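Local coordinates for protein pyruvate kinase (Pseudomonas aeruginosa, PDB 6QXL) that probably catalyses the last step of glycolysis, passing the phosphate of phosphoenolpyruvate to ADP to yield pyruvate and ATP, at residues R75-A80 / E106-D111. Sequence-based numbering, arbitrary orientation.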
# COMPACT_ATOMS: atom_id res chain seq x y z
N ARG A 75 -18.23 -18.20 -43.47
CA ARG A 75 -19.66 -18.48 -43.43
C ARG A 75 -19.97 -19.70 -44.29
O ARG A 75 -19.25 -20.03 -45.24
CB ARG A 75 -20.50 -17.31 -43.91
CG ARG A 75 -19.99 -15.94 -43.57
CD ARG A 75 -21.09 -14.89 -43.90
NE ARG A 75 -20.81 -13.62 -43.19
CZ ARG A 75 -21.46 -13.16 -42.10
NH1 ARG A 75 -22.48 -13.79 -41.55
NH2 ARG A 75 -21.04 -12.04 -41.53
N ILE A 76 -21.07 -20.35 -43.94
CA ILE A 76 -21.64 -21.36 -44.80
C ILE A 76 -22.38 -20.74 -45.99
O ILE A 76 -22.62 -19.55 -46.03
CB ILE A 76 -22.53 -22.34 -44.02
CG1 ILE A 76 -23.81 -21.66 -43.56
CG2 ILE A 76 -21.76 -22.94 -42.83
CD1 ILE A 76 -24.61 -22.47 -42.53
N ALA A 77 -22.70 -21.58 -46.94
CA ALA A 77 -23.45 -21.18 -48.15
C ALA A 77 -24.98 -21.16 -47.90
O ALA A 77 -25.43 -21.17 -46.76
CB ALA A 77 -23.07 -22.07 -49.32
N LYS A 78 -25.78 -21.15 -48.96
CA LYS A 78 -27.24 -21.14 -48.82
C LYS A 78 -27.84 -22.54 -48.77
O LYS A 78 -27.24 -23.52 -49.21
CB LYS A 78 -27.89 -20.33 -49.96
CG LYS A 78 -27.37 -18.94 -50.10
CD LYS A 78 -28.02 -18.22 -51.24
CE LYS A 78 -27.73 -16.77 -51.19
NZ LYS A 78 -28.05 -16.09 -52.48
N PHE A 79 -29.09 -22.59 -48.33
CA PHE A 79 -29.90 -23.80 -48.25
C PHE A 79 -31.02 -23.70 -49.27
O PHE A 79 -31.35 -22.63 -49.69
CB PHE A 79 -30.52 -23.93 -46.90
CG PHE A 79 -29.59 -24.39 -45.84
CD1 PHE A 79 -28.88 -23.49 -45.09
CD2 PHE A 79 -29.48 -25.71 -45.55
CE1 PHE A 79 -28.05 -23.91 -44.11
CE2 PHE A 79 -28.66 -26.13 -44.55
CZ PHE A 79 -27.94 -25.24 -43.83
N ALA A 80 -31.55 -24.83 -49.71
CA ALA A 80 -32.62 -24.84 -50.72
C ALA A 80 -33.91 -24.20 -50.28
O ALA A 80 -34.53 -23.46 -51.00
CB ALA A 80 -32.87 -26.24 -51.19
N GLU A 106 -28.76 -32.50 -44.73
CA GLU A 106 -27.59 -33.32 -44.49
C GLU A 106 -26.26 -32.67 -44.85
O GLU A 106 -25.20 -33.10 -44.37
CB GLU A 106 -27.70 -34.63 -45.26
CG GLU A 106 -28.88 -35.49 -44.87
CD GLU A 106 -29.19 -36.56 -45.92
OE1 GLU A 106 -28.20 -37.24 -46.26
OE2 GLU A 106 -30.37 -36.69 -46.42
N VAL A 107 -26.28 -31.64 -45.70
CA VAL A 107 -25.06 -31.03 -46.16
C VAL A 107 -25.32 -29.60 -46.60
O VAL A 107 -26.39 -29.30 -47.12
CB VAL A 107 -24.41 -31.85 -47.33
CG1 VAL A 107 -25.35 -31.94 -48.52
CG2 VAL A 107 -23.09 -31.24 -47.75
N VAL A 108 -24.31 -28.75 -46.41
CA VAL A 108 -24.30 -27.40 -46.97
C VAL A 108 -22.92 -27.15 -47.55
O VAL A 108 -21.93 -27.74 -47.13
CB VAL A 108 -24.67 -26.33 -45.90
CG1 VAL A 108 -23.58 -26.21 -44.83
CG2 VAL A 108 -24.93 -24.97 -46.54
N GLY A 109 -22.87 -26.27 -48.53
CA GLY A 109 -21.64 -25.86 -49.13
C GLY A 109 -20.91 -24.80 -48.35
O GLY A 109 -21.47 -24.21 -47.43
N ILE A 110 -19.65 -24.58 -48.70
CA ILE A 110 -18.86 -23.53 -48.06
C ILE A 110 -17.81 -23.04 -49.06
O ILE A 110 -17.12 -23.86 -49.75
CB ILE A 110 -18.18 -24.09 -46.83
CG1 ILE A 110 -17.53 -25.43 -47.22
CG2 ILE A 110 -18.99 -24.19 -45.59
CD1 ILE A 110 -16.59 -26.09 -46.23
N ASP A 111 -17.73 -21.71 -49.16
CA ASP A 111 -16.79 -21.13 -50.15
C ASP A 111 -15.36 -20.92 -49.65
O ASP A 111 -14.65 -20.10 -50.13
CB ASP A 111 -17.36 -19.82 -50.68
CG ASP A 111 -16.78 -19.45 -52.04
OD1 ASP A 111 -16.11 -20.28 -52.73
OD2 ASP A 111 -17.02 -18.28 -52.41
O HOH W 1 -25.04 -25.23 -50.23
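Val108 carries the apolar centre, set between Phe79 and Ile76. Its CG2 sits over one face of the Phe79 ring in a CH-pi contact, 4.2 Å from the ring centroid and displaced toward the rim, while Val108 CB abuts Phe79 CZ. With chi1 at 68°, Val108 CG1 lies between its own backbone N and carbonyl carbon and meets Ile76 CB at 4.1 Å. Farther along, Ile76 and Ile110 touch through their CG2 methyls, 4.1 Å apart, and Leu115 and Val116 of helix 113-118 pack on Ile110. Phe92 and Phe94 of strand 91-95 extend the cluster beside Val108.

At the polar edge, Ala77 N donates to Gly109 O at 2.9 Å. One water then spans the widening gap, giving a hydrogen to Lys78 O at 3.0 Å and accepting one from Gly109 N at 2.9 Å.

The contact thus joins the loop that follows strand 74-75 to strand 107-109; these two strands are the edges, within the chain, of the mixed sheet of the small beta domain (B domain) of pyruvate kinase. It is largely apolar and buried, whereas one direct bond and a water bridge give partners to Ala77 N, Gly109 O and N, and Lys78 O without a regular strand ladder between the two segments.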